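Local coordinates for CCMAN5 (Cellulosimicrobium cellulans, PDB 2XSG), which hydrolyses alpha-mannosidic linkages as a calcium-binding family 92 glycosidase, and enables mannose-6-phosphate modification of yeast-made human lysosomal enzymes, at residues Gly18-Phe23 with Asp651-Leu656; Asn25-Ala30 with Asn48-Asp53; Gln210-Gln215 with Ala236-Asp241. One frame throughout, in Å; residues are numbered along the deposited sequence.

Contact 1 (Gly18-Phe23 with Asp651-Leu656)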
# COMPACT_ATOMS: atom_id res chain seq x y z
N GLY A 18 -4.88 -11.87 3.93
CA GLY A 18 -4.69 -10.65 4.72
C GLY A 18 -5.97 -9.99 5.23
O GLY A 18 -5.90 -8.89 5.79
N THR A 19 -7.12 -10.64 5.07
CA THR A 19 -8.42 -10.07 5.47
C THR A 19 -8.92 -10.51 6.86
O THR A 19 -10.03 -10.14 7.28
CB THR A 19 -9.52 -10.37 4.43
OG1 THR A 19 -9.75 -11.79 4.38
CG2 THR A 19 -9.12 -9.84 3.02
N GLU A 20 -8.13 -11.31 7.57
CA GLU A 20 -8.48 -11.69 8.95
C GLU A 20 -7.87 -10.73 9.97
O GLU A 20 -6.69 -10.41 9.88
CB GLU A 20 -8.06 -13.13 9.27
CG GLU A 20 -8.50 -13.61 10.68
CD GLU A 20 -8.64 -15.12 10.80
OE1 GLU A 20 -8.76 -15.78 9.76
OE2 GLU A 20 -8.66 -15.64 11.93
N GLY A 21 -8.71 -10.27 10.89
CA GLY A 21 -8.25 -9.62 12.13
C GLY A 21 -7.17 -8.59 11.89
O GLY A 21 -7.32 -7.76 11.02
N ASP A 22 -6.09 -8.67 12.66
CA ASP A 22 -4.96 -7.74 12.55
C ASP A 22 -3.78 -8.39 11.81
O ASP A 22 -2.64 -8.26 12.24
CB ASP A 22 -4.54 -7.25 13.96
CG ASP A 22 -3.68 -5.98 13.91
OD1 ASP A 22 -3.65 -5.29 12.86
OD2 ASP A 22 -3.03 -5.66 14.92
N PHE A 23 -4.07 -9.08 10.71
CA PHE A 23 -3.04 -9.83 9.96
C PHE A 23 -2.85 -9.27 8.53
O PHE A 23 -2.76 -10.01 7.55
CB PHE A 23 -3.34 -11.35 9.93
CG PHE A 23 -3.37 -11.99 11.30
CD1 PHE A 23 -2.22 -12.59 11.84
CD2 PHE A 23 -4.55 -12.02 12.05
CE1 PHE A 23 -2.24 -13.20 13.11
CE2 PHE A 23 -4.59 -12.61 13.32
CZ PHE A 23 -3.43 -13.21 13.86
N ASP A 651 -3.19 -17.23 3.35
CA ASP A 651 -4.22 -17.42 4.35
C ASP A 651 -4.87 -16.07 4.60
O ASP A 651 -4.23 -15.03 4.38
CB ASP A 651 -3.57 -17.87 5.67
CG ASP A 651 -4.57 -18.43 6.64
OD1 ASP A 651 -5.06 -19.55 6.40
OD2 ASP A 651 -4.91 -17.74 7.63
N PRO A 652 -6.13 -16.08 5.07
CA PRO A 652 -6.71 -14.82 5.56
C PRO A 652 -5.81 -14.14 6.61
O PRO A 652 -5.70 -12.90 6.64
CB PRO A 652 -8.05 -15.27 6.16
CG PRO A 652 -8.45 -16.43 5.30
CD PRO A 652 -7.15 -17.14 4.93
N ARG A 653 -5.15 -14.93 7.45
CA ARG A 653 -4.11 -14.39 8.31
C ARG A 653 -2.85 -14.30 7.45
O ARG A 653 -1.98 -15.18 7.51
CB ARG A 653 -3.89 -15.30 9.54
CG ARG A 653 -5.11 -15.50 10.44
CD ARG A 653 -4.72 -16.29 11.72
NE ARG A 653 -5.78 -16.23 12.72
CZ ARG A 653 -5.59 -16.40 14.03
NH1 ARG A 653 -4.38 -16.64 14.52
NH2 ARG A 653 -6.62 -16.34 14.87
N GLY A 654 -2.77 -13.25 6.62
CA GLY A 654 -1.80 -13.18 5.52
C GLY A 654 -0.40 -12.71 5.89
O GLY A 654 0.59 -13.20 5.32
N MET A 655 -0.32 -11.76 6.82
CA MET A 655 0.96 -11.27 7.32
C MET A 655 1.06 -11.61 8.79
O MET A 655 0.09 -12.08 9.40
CB MET A 655 1.05 -9.74 7.18
CG MET A 655 0.46 -9.15 5.92
SD MET A 655 1.55 -9.44 4.56
CE MET A 655 0.80 -8.38 3.32
N LEU A 656 2.20 -11.29 9.38
CA LEU A 656 2.36 -11.33 10.83
C LEU A 656 1.26 -10.50 11.50
O LEU A 656 0.77 -9.54 10.90
CB LEU A 656 3.72 -10.77 11.22
CG LEU A 656 4.94 -11.59 10.77
CD1 LEU A 656 6.20 -10.80 11.04
CD2 LEU A 656 4.98 -12.94 11.47
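At the junction between the N-terminal and catalytic regions of this family 92 glycosidase, the type II' turn E20-F23 is gripped by loop 651-656, with R653 lodged against both E20 and F23. The salt bridge runs from R653 NE to E20 OE2 at 3.0 Å, and an N-H...O angle of 175° makes it almost straight. OE2 lies in the guanidinium plane, yet the carboxylate is met from above its own plane, the two groups standing 88° apart, so the two flat groups do not meet as a coplanar fork. E20 reaches this position with CG anti to the backbone N (chi1 -176°) and an extended chain that crosses the arginine stem. F23 lies alongside R653, both side chains pointing the same way. R653 CG sits over the ring, 4.0 Å from the F23 centroid, in a CH-pi contact, and farther out R653 NH1 comes to 3.6 Å from F23 CZ with ring and guanidinium nearly parallel. M655 O, 3.4 Å from F23 CD1, lies at the ring's edge.

Backbone bonds fix the two loops together. E20 N donates to P652 O at 3.0 Å, and M655 N to F23 O at 3.1 Å. A longer bond joins G18 N to D651 O, at 3.3 Å. A CB on G654 would run into G18 N, consistent with glycine at this tight crossing. D651 OD2 accepts from R653 N, and R653 is the centre of an inverse gamma turn. The D22 side chain is about 10 Å from the bound calcium ion, whose ligands N588, E589 and D662 lie outside both segments; this is a seam between the two regions near the metal site, built on a beta turn facing an Asx turn.

Contact 2 (Asn25-Ala30 with Asn48-Asp53)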
# COMPACT_ATOMS: atom_id res chain seq x y z
N ASN A 25 -4.66 -6.11 7.33
CA ASN A 25 -5.63 -5.04 7.09
C ASN A 25 -5.93 -4.78 5.62
O ASN A 25 -6.11 -3.65 5.21
CB ASN A 25 -5.29 -3.76 7.87
CG ASN A 25 -5.66 -3.87 9.35
OD1 ASN A 25 -6.83 -4.06 9.68
ND2 ASN A 25 -4.66 -3.76 10.23
N ASP A 26 -5.97 -5.86 4.83
CA ASP A 26 -6.39 -5.79 3.44
C ASP A 26 -7.86 -6.18 3.28
O ASP A 26 -8.50 -6.69 4.21
CB ASP A 26 -5.50 -6.69 2.58
CG ASP A 26 -4.18 -6.03 2.25
OD1 ASP A 26 -4.14 -4.78 2.01
OD2 ASP A 26 -3.17 -6.76 2.25
N MET A 27 -8.39 -5.92 2.09
CA MET A 27 -9.82 -6.08 1.84
C MET A 27 -10.10 -7.09 0.72
O MET A 27 -9.33 -7.20 -0.22
CB MET A 27 -10.43 -4.72 1.48
CG MET A 27 -9.95 -4.14 0.15
SD MET A 27 -10.43 -2.41 -0.04
CE MET A 27 -9.18 -1.62 0.99
N PRO A 28 -11.23 -7.81 0.81
CA PRO A 28 -11.65 -8.63 -0.32
C PRO A 28 -12.46 -7.83 -1.36
O PRO A 28 -12.98 -8.41 -2.32
CB PRO A 28 -12.54 -9.67 0.34
CG PRO A 28 -13.22 -8.90 1.45
CD PRO A 28 -12.17 -7.92 1.95
N ALA A 29 -12.56 -6.51 -1.18
CA ALA A 29 -13.39 -5.62 -2.02
C ALA A 29 -13.23 -5.81 -3.52
O ALA A 29 -12.11 -6.00 -4.03
CB ALA A 29 -13.12 -4.16 -1.66
N ALA A 30 -14.34 -5.72 -4.23
CA ALA A 30 -14.30 -5.70 -5.69
C ALA A 30 -13.66 -4.38 -6.14
O ALA A 30 -14.11 -3.30 -5.75
CB ALA A 30 -15.70 -5.86 -6.29
N ASN A 48 -11.91 -5.68 10.19
CA ASN A 48 -10.57 -5.12 10.14
C ASN A 48 -10.63 -3.62 9.76
O ASN A 48 -11.72 -3.05 9.70
CB ASN A 48 -9.59 -5.97 9.30
CG ASN A 48 -9.72 -5.76 7.80
OD1 ASN A 48 -10.53 -4.98 7.31
ND2 ASN A 48 -8.87 -6.46 7.05
N ASN A 49 -9.50 -2.98 9.57
CA ASN A 49 -9.51 -1.54 9.28
C ASN A 49 -10.27 -1.20 8.00
O ASN A 49 -10.83 -0.11 7.88
CB ASN A 49 -8.08 -0.96 9.23
CG ASN A 49 -7.38 -1.04 10.57
OD1 ASN A 49 -6.15 -0.89 10.66
ND2 ASN A 49 -8.14 -1.31 11.62
N THR A 50 -10.34 -2.15 7.07
CA THR A 50 -11.06 -1.90 5.82
C THR A 50 -12.56 -2.04 5.96
O THR A 50 -13.30 -1.52 5.12
CB THR A 50 -10.59 -2.78 4.66
OG1 THR A 50 -11.15 -4.10 4.77
CG2 THR A 50 -9.05 -2.82 4.60
N GLY A 51 -13.00 -2.76 6.99
CA GLY A 51 -14.43 -2.99 7.19
C GLY A 51 -14.82 -4.45 7.07
O GLY A 51 -15.99 -4.77 7.25
N TYR A 52 -13.86 -5.33 6.79
CA TYR A 52 -14.13 -6.78 6.70
C TYR A 52 -13.12 -7.60 7.50
O TYR A 52 -11.91 -7.56 7.22
CB TYR A 52 -14.11 -7.22 5.22
CG TYR A 52 -14.30 -8.70 4.96
CD1 TYR A 52 -13.24 -9.61 5.11
CD2 TYR A 52 -15.52 -9.19 4.50
CE1 TYR A 52 -13.40 -10.96 4.86
CE2 TYR A 52 -15.70 -10.53 4.22
CZ TYR A 52 -14.64 -11.42 4.40
OH TYR A 52 -14.84 -12.76 4.12
N ASP A 53 -13.59 -8.33 8.50
CA ASP A 53 -12.74 -9.30 9.20
C ASP A 53 -13.19 -10.72 8.85
O ASP A 53 -14.33 -11.11 9.15
CB ASP A 53 -12.77 -9.06 10.72
CG ASP A 53 -12.15 -10.21 11.52
OD1 ASP A 53 -11.39 -11.04 10.96
OD2 ASP A 53 -12.45 -10.30 12.73
O HOH W 1 -6.71 -7.80 8.22
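N48 has its CG between the backbone N and the carbonyl carbon (chi1 80°), and N25 has its CG anti to the carbonyl carbon (chi1 -77°); these two settings aim both amides across the contact. N48 ND2 donates to D26 O at 2.9 Å, with the acceptor in the amide plane, and also to a water 2.8 Å from ND2 that accepts from N25 N as well. The other end of the same amide turns inward: N48 OD1 accepts from T50 N at 2.8 Å and is hydrogen-bonded to the T50 hydroxyl, OG1, in the carbonyl plane and on a lone pair.

N25 OD1 takes the N-H of N49 at 2.9 Å and 169°, while N25 ND2 is held by D660 OD1, so the amide is fixed at both ends. The side-chain amide of N49 lies stacked on that of N25.

Farther along, polar pairing gives way to packing. M27 CB comes within 3.4 Å of T50 OG1. P28 CG rests over the centre of the Y52 ring, 3.6 Å from its centroid, in a CH-pi contact, and the Y52 hydroxyl is bound to E106. The N49 side chain is about 7 Å from a bound bis-tris propane molecule, which sets this buried contact close to the ligand site. The fold of N48-G51 is that of an Asx turn superimposed on a type I beta turn.

Contact 3 (Gln210-Gln215 with Ala236-Asp241)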
# COMPACT_ATOMS: atom_id res chain seq x y z
N GLN A 210 -34.19 -0.73 -11.56
CA GLN A 210 -35.62 -1.06 -11.46
C GLN A 210 -36.35 0.08 -10.78
O GLN A 210 -35.70 0.92 -10.12
CB GLN A 210 -35.84 -2.37 -10.69
CG GLN A 210 -35.40 -3.61 -11.46
CD GLN A 210 -33.89 -3.77 -11.50
OE1 GLN A 210 -33.32 -4.26 -12.47
NE2 GLN A 210 -33.23 -3.36 -10.42
N PRO A 211 -37.69 0.19 -10.97
CA PRO A 211 -38.42 1.28 -10.34
C PRO A 211 -38.39 1.16 -8.82
O PRO A 211 -38.41 0.04 -8.27
CB PRO A 211 -39.86 1.11 -10.86
CG PRO A 211 -39.72 0.36 -12.13
CD PRO A 211 -38.52 -0.54 -11.96
N ALA A 212 -38.31 2.30 -8.15
CA ALA A 212 -38.22 2.32 -6.69
C ALA A 212 -38.88 3.58 -6.16
O ALA A 212 -38.97 4.57 -6.88
CB ALA A 212 -36.74 2.25 -6.25
N THR A 213 -39.37 3.52 -4.92
CA THR A 213 -39.75 4.73 -4.21
C THR A 213 -38.68 4.97 -3.15
O THR A 213 -37.86 4.10 -2.89
CB THR A 213 -41.16 4.64 -3.56
OG1 THR A 213 -41.21 3.51 -2.67
CG2 THR A 213 -42.28 4.56 -4.63
N VAL A 214 -38.70 6.13 -2.53
CA VAL A 214 -37.56 6.51 -1.69
C VAL A 214 -37.93 7.47 -0.56
O VAL A 214 -38.81 8.33 -0.69
CB VAL A 214 -36.40 7.06 -2.60
CG1 VAL A 214 -36.89 8.19 -3.47
CG2 VAL A 214 -35.14 7.44 -1.78
N GLN A 215 -37.29 7.26 0.59
CA GLN A 215 -37.37 8.15 1.72
C GLN A 215 -35.96 8.47 2.18
O GLN A 215 -35.03 7.67 1.96
CB GLN A 215 -38.13 7.48 2.85
CG GLN A 215 -39.61 7.33 2.55
CD GLN A 215 -40.40 6.87 3.75
OE1 GLN A 215 -40.11 5.83 4.35
NE2 GLN A 215 -41.42 7.65 4.12
N ALA A 236 -30.66 7.44 2.52
CA ALA A 236 -31.87 7.18 1.74
C ALA A 236 -32.23 5.70 1.79
O ALA A 236 -31.35 4.84 1.92
CB ALA A 236 -31.68 7.65 0.30
N ILE A 237 -33.52 5.41 1.71
CA ILE A 237 -33.99 4.02 1.68
C ILE A 237 -34.80 3.82 0.41
O ILE A 237 -35.78 4.53 0.18
CB ILE A 237 -34.79 3.65 2.96
CG1 ILE A 237 -33.93 3.95 4.21
CG2 ILE A 237 -35.23 2.19 2.91
CD1 ILE A 237 -34.54 3.55 5.54
N LEU A 238 -34.33 2.91 -0.42
CA LEU A 238 -34.99 2.58 -1.69
C LEU A 238 -35.85 1.35 -1.47
O LEU A 238 -35.39 0.37 -0.90
CB LEU A 238 -33.94 2.27 -2.77
CG LEU A 238 -32.94 3.39 -3.10
CD1 LEU A 238 -31.62 2.84 -3.64
CD2 LEU A 238 -33.56 4.42 -4.07
N THR A 239 -37.10 1.41 -1.93
CA THR A 239 -38.03 0.29 -1.83
C THR A 239 -38.53 -0.08 -3.23
O THR A 239 -38.96 0.79 -4.00
CB THR A 239 -39.21 0.61 -0.87
OG1 THR A 239 -38.69 1.00 0.41
CG2 THR A 239 -40.11 -0.61 -0.68
N PHE A 240 -38.44 -1.38 -3.53
CA PHE A 240 -38.78 -1.93 -4.84
C PHE A 240 -40.08 -2.74 -4.80
O PHE A 240 -40.57 -3.11 -3.74
CB PHE A 240 -37.62 -2.80 -5.35
CG PHE A 240 -36.32 -2.08 -5.41
CD1 PHE A 240 -35.51 -1.96 -4.28
CD2 PHE A 240 -35.91 -1.46 -6.60
CE1 PHE A 240 -34.29 -1.26 -4.33
CE2 PHE A 240 -34.70 -0.77 -6.66
CZ PHE A 240 -33.89 -0.67 -5.53
N ASP A 241 -40.63 -3.00 -5.99
CA ASP A 241 -41.79 -3.88 -6.11
C ASP A 241 -41.40 -5.36 -5.89
O ASP A 241 -40.38 -5.81 -6.41
CB ASP A 241 -42.43 -3.72 -7.49
CG ASP A 241 -43.86 -4.22 -7.52
OD1 ASP A 241 -44.78 -3.38 -7.41
OD2 ASP A 241 -44.07 -5.45 -7.60
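T213 and T239, and next to them Q215 and I237, are the hydrogen-bonded pairs of two antiparallel strands whose N-to-C directions differ by 153°. Each pair is joined in both directions: T213 N to T239 O at 2.9 Å and T239 N to T213 O at 3.0 Å, then Q215 N to I237 O at 3.1 Å and I237 N to Q215 O at 2.7 Å.

Tight packing belongs to the face bearing A212, V214, L238 and F240, where A212, L238 and F240 are buried. F240 carries its CG anti to the carbonyl carbon (chi1 -56°), which leans the ring back across to the neighbouring strand. There A212 CB comes to 3.7 Å from F240 CE2 and lies over one ring face, 4.0 Å from the centroid, in a CH-pi contact. V214 CG2, anti to its own backbone N, reaches L238 CD2 at 4.1 Å and also touches A236 CB. Replacing F240 by alanine would probably open a gap beneath A212 CB and deprive L159 of the ring it touches. Strand 185-195 closes over this face, V185 meeting A212 and L238.

The opposite face is looser toward its T213-T239 end, where T213 is exposed to solvent and T239 partly so. Q215 points its amide to D225, although I237 beside it is buried against L223 and the loop residues Y88 and P92, so this face is only partly exposed. The packing of the other face on strand 185-195, which belongs to a second sheet, is consistent with the beta-sandwich expected for the family 92 N-terminal domain.

From the N terminus, the chain first lays down 18-23, half of contact 1, whose partner 651-656 arrives more than 600 residues later; the large loop so closed encloses the other two contacts. Almost at once 25-30 follows, and contact 2 shuts a short loop carrying strand 40-44. Contacts 1 and 2 have centres 10 Å apart and touch directly, through G21 N to D53 OD1 and G18 O to D26 N, making one continuous cluster. Contact 3 closes later, in series with contact 2, and its centre is about 28 Å from that of contact 2. It joins neighbouring strands within the N-terminal region, whereas contact 1 ties that region to the catalytic one.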